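Local coordinates for small archaeal modifier protein 1 (Haloferax volcanii DS2, PDB 4HRO) that acts as a ubiquitin-like modifier joined covalently to lysines of target proteins and as a sulfur carrier in molybdenum cofactor biosynthesis, at residues V62-E67 with A74-D79; D33-L38 with L81-P86; D11-E14 with S18-V21. All coordinates share one frame; numbering follows the deposited sequence.

The three contacts join different parts of one small beta-grasp domain. Contact 2 is the core: helix 31-41 lies on strand 80-84, the middle strand of the sheet, through buried methyl groups alone. Contacts 1 and 3 lie farther out, are only partly buried, and use polar groups. In contact 1 a salt bridge joins the end of strand 61-64 to the loop that leads into strand 80-84; contacts 1 and 2 touch directly, because strands 61-64 and 80-84 are neighbours in the sheet. Contact 3 closes the short link between helix 10-16 and edge strand 20-25, mostly with backbone atoms; it meets contact 2 where L12 and V21 pack on L83 and L38.

Contact 1. Residues V62-E67 with A74-D79; sequences VLRNGE and ATAAGD. With CA (calcium ion), chain D.
Two donors grip OD2 of D79: R64 NE reaches it at 2.8 Å across the contact, and the backbone N of A76 reaches this same OD2 at 2.8 Å from within the loop. They arrive from opposite faces of the carboxylate, each well out of its plane. In this beta-grasp domain the salt bridge ties the end of strand 61-64 to the loop entering the middle strand, 80-84.

R64 suits the place by its length. CG stands anti to the backbone N (chi1 175°) and the chain runs extended to NE, carrying the charge across to D79. The NE bond is fairly straight, 159° at the hydrogen, and lies near the guanidinium plane. Yet the guanidinium and carboxylate planes are 64° apart, so this is no flat two-pronged pair; NH2 adds just weak bonds to the two carboxylate oxygens. A74 O stands over one face of the guanidinium, 3.2 Å from R64 NE but badly angled for a hydrogen bond, and the small CB of A76 meets the edge, 3.7 Å from R64 NH2. A leucine here would lack the guanidinium and is likely to leave the buried carboxylate of D79 without its positive mate.

A type I' turn spans R64 to E67, with N65 and G66, a pair common in this turn, both at positive phi. A type II turn spans A76 to D79; G78 fits because a side chain there would collide with the carbonyl O of A77. D79 N bonds to A76 O at 3.0 Å.

Beside the salt bridge the backbone of T75 serves a calcium ion, whose shell is completed by five waters and G27 O. T75 OG1 bonds to A29 O and accepts from one water, while T75 O meets the calcium at 2.3 Å.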
loop_
_atom_site.group_PDB
_atom_site.type_symbol
_atom_site.label_atom_id
_atom_site.label_comp_id
_atom_site.label_asym_id
_atom_site.label_seq_id
_atom_site.Cartn_x
_atom_site.Cartn_y
_atom_site.Cartn_z
ATOM N N VAL A 62 -2.386 6.487 3.725
ATOM C CA VAL A 62 -1.772 6.074 2.483
ATOM C C VAL A 62 -1.260 7.330 1.801
ATOM O O VAL A 62 -2.036 8.268 1.575
ATOM C CB VAL A 62 -2.803 5.382 1.581
ATOM C CG1 VAL A 62 -2.144 4.938 0.301
ATOM C CG2 VAL A 62 -3.460 4.200 2.292
ATOM N N LEU A 63 0.025 7.362 1.461
ATOM C CA LEU A 63 0.619 8.470 0.733
ATOM C C LEU A 63 1.128 8.017 -0.612
ATOM O O LEU A 63 1.631 6.891 -0.762
ATOM C CB LEU A 63 1.778 9.100 1.497
ATOM C CG LEU A 63 1.554 9.538 2.929
ATOM C CD1 LEU A 63 2.804 10.256 3.428
ATOM C CD2 LEU A 63 0.346 10.403 3.097
ATOM N N ARG A 64 1.028 8.916 -1.585
ATOM C CA ARG A 64 1.643 8.750 -2.890
ATOM C C ARG A 64 2.572 9.943 -3.096
ATOM O O ARG A 64 2.120 11.101 -3.105
ATOM C CB ARG A 64 0.585 8.725 -3.998
ATOM C CG ARG A 64 1.185 8.664 -5.374
ATOM C CD ARG A 64 0.168 8.784 -6.463
ATOM N NE ARG A 64 0.830 8.599 -7.749
ATOM C CZ ARG A 64 0.531 9.256 -8.866
ATOM N NH1 ARG A 64 -0.447 10.165 -8.914
ATOM N NH2 ARG A 64 1.227 8.989 -9.964
ATOM N N ASN A 65 3.869 9.691 -3.245
ATOM C CA ASN A 65 4.860 10.735 -3.444
ATOM C C ASN A 65 4.704 11.847 -2.408
ATOM O O ASN A 65 4.771 13.033 -2.729
ATOM C CB ASN A 65 4.794 11.249 -4.884
ATOM C CG ASN A 65 4.990 10.150 -5.913
ATOM O OD1 ASN A 65 4.334 10.120 -6.959
ATOM N ND2 ASN A 65 5.891 9.248 -5.628
ATOM N N GLY A 66 4.526 11.451 -1.155
ATOM C CA GLY A 66 4.527 12.370 -0.020
ATOM C C GLY A 66 3.207 13.062 0.271
ATOM O O GLY A 66 3.137 13.848 1.211
ATOM N N GLU A 67 2.160 12.795 -0.501
ATOM C CA GLU A 67 0.852 13.435 -0.292
ATOM C C GLU A 67 -0.208 12.380 -0.022
ATOM O O GLU A 67 -0.190 11.308 -0.644
ATOM C CB GLU A 67 0.445 14.235 -1.534
ATOM C CG GLU A 67 1.441 15.300 -1.994
ATOM C CD GLU A 67 0.955 16.050 -3.233
ATOM O OE1 GLU A 67 1.648 16.004 -4.277
ATOM O OE2 GLU A 67 -0.128 16.673 -3.168
ATOM N N ALA A 74 -4.570 7.625 -9.331
ATOM C CA ALA A 74 -3.652 6.985 -10.253
ATOM C C ALA A 74 -2.312 6.659 -9.604
ATOM O O ALA A 74 -1.975 7.178 -8.546
ATOM C CB ALA A 74 -3.432 7.889 -11.468
ATOM N N THR A 75 -1.582 5.769 -10.256
ATOM C CA THR A 75 -0.195 5.503 -9.923
ATOM C C THR A 75 0.633 5.600 -11.190
ATOM O O THR A 75 0.107 5.546 -12.303
ATOM C CB THR A 75 0.015 4.100 -9.305
ATOM O OG1 THR A 75 -0.350 3.082 -10.245
ATOM C CG2 THR A 75 -0.745 3.948 -8.014
ATOM N N ALA A 76 1.945 5.684 -11.023
ATOM C CA ALA A 76 2.866 5.753 -12.149
ATOM C C ALA A 76 4.185 5.088 -11.798
ATOM O O ALA A 76 4.573 5.015 -10.640
ATOM C CB ALA A 76 3.085 7.202 -12.551
ATOM N N ALA A 77 4.886 4.636 -12.827
ATOM C CA ALA A 77 6.218 4.085 -12.675
ATOM C C ALA A 77 7.096 5.017 -11.863
ATOM O O ALA A 77 7.094 6.229 -12.073
ATOM C CB ALA A 77 6.828 3.843 -14.039
ATOM N N GLY A 78 7.816 4.429 -10.913
ATOM C CA GLY A 78 8.721 5.184 -10.056
ATOM C C GLY A 78 8.070 5.756 -8.807
ATOM O O GLY A 78 8.745 6.384 -7.994
ATOM N N ASP A 79 6.767 5.550 -8.607
ATOM C CA ASP A 79 6.092 6.124 -7.452
ATOM C C ASP A 79 6.681 5.590 -6.144
ATOM O O ASP A 79 7.128 4.441 -6.051
ATOM C CB ASP A 79 4.593 5.811 -7.450
ATOM C CG ASP A 79 3.758 6.762 -8.267
ATOM O OD1 ASP A 79 4.253 7.782 -8.776
ATOM O OD2 ASP A 79 2.551 6.458 -8.376
HETATM CA CA CA D . -0.953 4.802 -14.256
HETATM O O HOH W 1 -0.101 2.795 -13.065
HETATM O O HOH W 2 -2.857 4.541 -12.828
HETATM O O HOH W 3 0.907 5.048 -15.672
HETATM O O HOH W 4 -2.639 5.524 -15.855
HETATM O O HOH W 5 -1.022 7.194 -14.262
#

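Contact 2. Residues D33-L38 with L81-P86; sequences DALDAL and LALFPP
Helix 33-38 crosses strand 81-84 at -69°, with 10.7 Å between the two axes where they come closest, and A34 and L35 have their CA atoms nearest to those of L81 and L83. This is the central packing of the beta-grasp fold, a helix laid over one face of a mixed sheet.

L83 carries the largest share of the packing. One of its methyls, CD2, receives two leucines of the helix: L35 CD1 at 3.9 Å from L83 CD2, and L38 CD2 at 3.9 Å from the same methyl. The side chain of L35 runs at about a right angle to that of L83, whereas L38 meets it more aslant. The CB of L35 does not itself face the strand; with chi1 at 180° CG lies beside the carbonyl carbon, and the branch beyond it carries CD1 across to L83. Branched leucines suit these positions because the fork at CG lets one methyl reach the strand while the rest of the group fills other parts of the core.

A34, one turn before L38, is the short residue of the set. Its CB points at the strand and meets L81 CD1 at 3.7 Å, so a long side chain on the strand is matched by a small one on the helix. W6, on neighbouring strand 2-8, touches L35, L38 and L81, and its NE1 makes a weak hydrogen bond to A34 O. L12 of helix 10-16 and I60 also lie against L83.

No hydrogen bond passes between helix and strand. The five touching residues are all aliphatic and all buried, so this joint depends on shape and on the exclusion of water rather than on directional bonds.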
loop_
_atom_site.group_PDB
_atom_site.type_symbol
_atom_site.label_atom_id
_atom_site.label_comp_id
_atom_site.label_asym_id
_atom_site.label_seq_id
_atom_site.Cartn_x
_atom_site.Cartn_y
_atom_site.Cartn_z
ATOM N N ASP A 33 -5.229 -0.630 -6.172
ATOM C CA ASP A 33 -4.669 -1.785 -6.854
ATOM C C ASP A 33 -3.220 -2.027 -6.417
ATOM O O ASP A 33 -2.813 -3.175 -6.200
ATOM C CB ASP A 33 -4.703 -1.612 -8.371
ATOM C CG ASP A 33 -6.096 -1.572 -8.948
ATOM O OD1 ASP A 33 -7.013 -2.195 -8.382
ATOM O OD2 ASP A 33 -6.261 -0.911 -9.981
ATOM N N ALA A 34 -2.434 -0.963 -6.261
ATOM C CA ALA A 34 -1.053 -1.111 -5.780
ATOM C C ALA A 34 -1.019 -1.630 -4.331
ATOM O O ALA A 34 -0.129 -2.415 -3.970
ATOM C CB ALA A 34 -0.296 0.209 -5.894
ATOM N N LEU A 35 -1.997 -1.224 -3.519
ATOM C CA LEU A 35 -2.106 -1.730 -2.160
ATOM C C LEU A 35 -2.451 -3.224 -2.154
ATOM O O LEU A 35 -1.896 -4.001 -1.380
ATOM C CB LEU A 35 -3.138 -0.895 -1.403
ATOM C CG LEU A 35 -3.392 -1.276 0.045
ATOM C CD1 LEU A 35 -2.109 -1.274 0.881
ATOM C CD2 LEU A 35 -4.443 -0.341 0.637
ATOM N N ASP A 36 -3.351 -3.631 -3.037
ATOM C CA ASP A 36 -3.681 -5.047 -3.177
ATOM C C ASP A 36 -2.479 -5.853 -3.661
ATOM O O ASP A 36 -2.303 -7.006 -3.254
ATOM C CB ASP A 36 -4.853 -5.233 -4.135
ATOM C CG ASP A 36 -6.213 -4.943 -3.492
ATOM O OD1 ASP A 36 -6.293 -4.743 -2.250
ATOM O OD2 ASP A 36 -7.204 -4.921 -4.259
ATOM N N ALA A 37 -1.632 -5.260 -4.502
ATOM C CA ALA A 37 -0.391 -5.934 -4.922
ATOM C C ALA A 37 0.555 -6.119 -3.731
ATOM O O ALA A 37 1.166 -7.177 -3.585
ATOM C CB ALA A 37 0.282 -5.164 -6.052
ATOM N N LEU A 38 0.658 -5.108 -2.871
ATOM C CA LEU A 38 1.455 -5.220 -1.656
ATOM C C LEU A 38 0.947 -6.358 -0.775
ATOM O O LEU A 38 1.717 -7.169 -0.270
ATOM C CB LEU A 38 1.408 -3.903 -0.889
ATOM C CG LEU A 38 1.927 -3.936 0.548
ATOM C CD1 LEU A 38 3.407 -4.275 0.628
ATOM C CD2 LEU A 38 1.665 -2.600 1.209
ATOM N N LEU A 81 5.209 5.011 -2.636
ATOM C CA LEU A 81 3.969 4.864 -1.883
ATOM C C LEU A 81 4.329 4.562 -0.445
ATOM O O LEU A 81 5.312 3.873 -0.181
ATOM C CB LEU A 81 3.123 3.727 -2.486
ATOM C CG LEU A 81 2.858 3.847 -3.997
ATOM C CD1 LEU A 81 2.038 2.643 -4.476
ATOM C CD2 LEU A 81 2.201 5.156 -4.374
ATOM N N ALA A 82 3.540 5.051 0.497
ATOM C CA ALA A 82 3.806 4.825 1.922
ATOM C C ALA A 82 2.529 4.435 2.633
ATOM O O ALA A 82 1.449 4.982 2.352
ATOM C CB ALA A 82 4.431 6.050 2.581
ATOM N N LEU A 83 2.654 3.510 3.572
ATOM C CA LEU A 83 1.540 3.001 4.332
ATOM C C LEU A 83 1.866 3.113 5.812
ATOM O O LEU A 83 2.760 2.403 6.322
ATOM C CB LEU A 83 1.290 1.544 3.953
ATOM C CG LEU A 83 -0.009 0.914 4.439
ATOM C CD1 LEU A 83 -1.205 1.596 3.829
ATOM C CD2 LEU A 83 -0.053 -0.567 4.114
ATOM N N PHE A 84 1.149 4.000 6.502
ATOM C CA PHE A 84 1.328 4.194 7.933
ATOM C C PHE A 84 0.114 3.677 8.671
ATOM O O PHE A 84 -1.018 3.974 8.302
ATOM C CB PHE A 84 1.490 5.684 8.282
ATOM C CG PHE A 84 2.775 6.302 7.818
ATOM C CD1 PHE A 84 3.888 6.272 8.625
ATOM C CD2 PHE A 84 2.856 6.962 6.609
ATOM C CE1 PHE A 84 5.068 6.860 8.230
ATOM C CE2 PHE A 84 4.036 7.547 6.208
ATOM C CZ PHE A 84 5.137 7.497 7.023
ATOM N N PRO A 85 0.340 2.944 9.762
ATOM C CA PRO A 85 -0.783 2.619 10.629
ATOM C C PRO A 85 -1.343 3.881 11.311
ATOM O O PRO A 85 -0.737 4.945 11.276
ATOM C CB PRO A 85 -0.183 1.624 11.620
ATOM C CG PRO A 85 1.251 2.016 11.703
ATOM C CD PRO A 85 1.636 2.560 10.347
ATOM N N PRO A 86 -2.511 3.765 11.942
ATOM C CA PRO A 86 -3.128 4.908 12.613
ATOM C C PRO A 86 -2.199 5.588 13.613
ATOM O O PRO A 86 -1.455 4.905 14.320
ATOM C CB PRO A 86 -4.308 4.274 13.353
ATOM C CG PRO A 86 -4.676 3.119 12.507
ATOM C CD PRO A 86 -3.366 2.565 12.000
#

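Contact 3. Residues D11-E14 with S18-V21; sequences DLAE and SRTV
A13 of helix 10-16 packs against S18 and R19, just after the chain has left the helix and before it enters edge strand 20-25. In the beta-grasp fold strands 2-8 and 20-25 run antiparallel as neighbours, and here helix 10-16 lies in the connection between them, so this contact closes the return from helix to sheet.

The close-packed half belongs to A13, which is buried and also lies against L8 of strand 2-8. Its CB points at the returning chain, 3.6 Å from the carbonyl O of S18. The same S18 O receives a CA-H...O contact from A13 CA at 3.4 Å. Alanine fits because the backbones come so near, the CA atoms of A13 and R19 being 4.9 Å apart; a single methyl is enough to fill the step. One backbone bond crosses as well, from S18 N to A13 O at 3.2 Å, but it is weak and bent, 127° at the hydrogen.

The outer half is looser. The CB of R19 leads away from the helix, and CG is the side-chain atom nearest to it, 4.0 Å from A13 CB. It gets there because chi1 of -66° sets CG beside the backbone N. The chain then bends at chi3, bringing the guanidinium obliquely near the same methyl, at the exposed surface, where a long arginine is readily accommodated; the side chain also touches F9.

S18 likewise turns its side chain from the helix and uses it on the start of the strand that follows: OG donates to T20 O at 2.7 Å, meeting a lone pair in the carbonyl plane.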
loop_
_atom_site.group_PDB
_atom_site.type_symbol
_atom_site.label_atom_id
_atom_site.label_comp_id
_atom_site.label_asym_id
_atom_site.label_seq_id
_atom_site.Cartn_x
_atom_site.Cartn_y
_atom_site.Cartn_z
ATOM N N ASP A 11 4.237 -1.819 12.927
ATOM C CA ASP A 11 3.756 -3.194 12.837
ATOM C C ASP A 11 3.573 -3.688 11.402
ATOM O O ASP A 11 3.650 -4.895 11.141
ATOM C CB ASP A 11 2.448 -3.350 13.630
ATOM C CG ASP A 11 1.370 -2.335 13.252
ATOM O OD1 ASP A 11 1.613 -1.104 13.333
ATOM O OD2 ASP A 11 0.251 -2.781 12.923
ATOM N N LEU A 12 3.292 -2.786 10.472
ATOM C CA LEU A 12 3.150 -3.201 9.077
ATOM C C LEU A 12 4.484 -3.700 8.506
ATOM O O LEU A 12 4.535 -4.729 7.832
ATOM C CB LEU A 12 2.581 -2.054 8.243
ATOM C CG LEU A 12 1.242 -1.490 8.735
ATOM C CD1 LEU A 12 0.772 -0.332 7.867
ATOM C CD2 LEU A 12 0.175 -2.572 8.811
ATOM N N ALA A 13 5.565 -2.965 8.780
ATOM C CA ALA A 13 6.903 -3.416 8.390
ATOM C C ALA A 13 7.281 -4.724 9.074
ATOM O O ALA A 13 7.903 -5.592 8.467
ATOM C CB ALA A 13 7.938 -2.337 8.684
ATOM N N GLU A 14 6.892 -4.879 10.335
ATOM C CA GLU A 14 7.195 -6.103 11.066
ATOM C C GLU A 14 6.486 -7.304 10.420
ATOM O O GLU A 14 7.094 -8.343 10.189
ATOM C CB GLU A 14 6.820 -5.949 12.541
ATOM C CG GLU A 14 6.922 -7.239 13.361
ATOM C CD GLU A 14 8.302 -7.854 13.384
ATOM O OE1 GLU A 14 9.305 -7.112 13.324
ATOM O OE2 GLU A 14 8.381 -9.098 13.487
ATOM N N SER A 18 9.841 -6.450 6.092
ATOM C CA SER A 18 10.654 -5.488 5.378
ATOM C C SER A 18 10.031 -4.102 5.493
ATOM O O SER A 18 8.813 -3.967 5.604
ATOM C CB SER A 18 10.749 -5.867 3.892
ATOM O OG SER A 18 11.613 -4.992 3.191
ATOM N N ARG A 19 10.881 -3.095 5.439
ATOM C CA ARG A 19 10.437 -1.701 5.440
ATOM C C ARG A 19 10.138 -1.198 4.026
ATOM O O ARG A 19 9.566 -0.124 3.881
ATOM C CB ARG A 19 11.495 -0.834 6.124
ATOM C CG ARG A 19 11.639 -1.139 7.603
ATOM C CD ARG A 19 12.673 -0.267 8.278
ATOM N NE ARG A 19 12.280 1.140 8.316
ATOM C CZ ARG A 19 11.370 1.647 9.143
ATOM N NH1 ARG A 19 10.723 0.876 9.999
ATOM N NH2 ARG A 19 11.094 2.932 9.084
ATOM N N THR A 20 10.536 -1.956 3.004
ATOM C CA THR A 20 10.302 -1.592 1.624
ATOM C C THR A 20 9.823 -2.821 0.859
ATOM O O THR A 20 10.288 -3.945 1.111
ATOM C CB THR A 20 11.584 -1.023 0.958
ATOM O OG1 THR A 20 12.570 -2.049 0.810
ATOM C CG2 THR A 20 12.176 0.155 1.749
ATOM N N VAL A 21 8.882 -2.619 -0.054
ATOM C CA VAL A 21 8.362 -3.703 -0.877
ATOM C C VAL A 21 8.147 -3.207 -2.288
ATOM O O VAL A 21 7.383 -2.283 -2.524
ATOM C CB VAL A 21 7.020 -4.269 -0.347
ATOM C CG1 VAL A 21 6.500 -5.350 -1.274
ATOM C CG2 VAL A 21 7.164 -4.810 1.059
#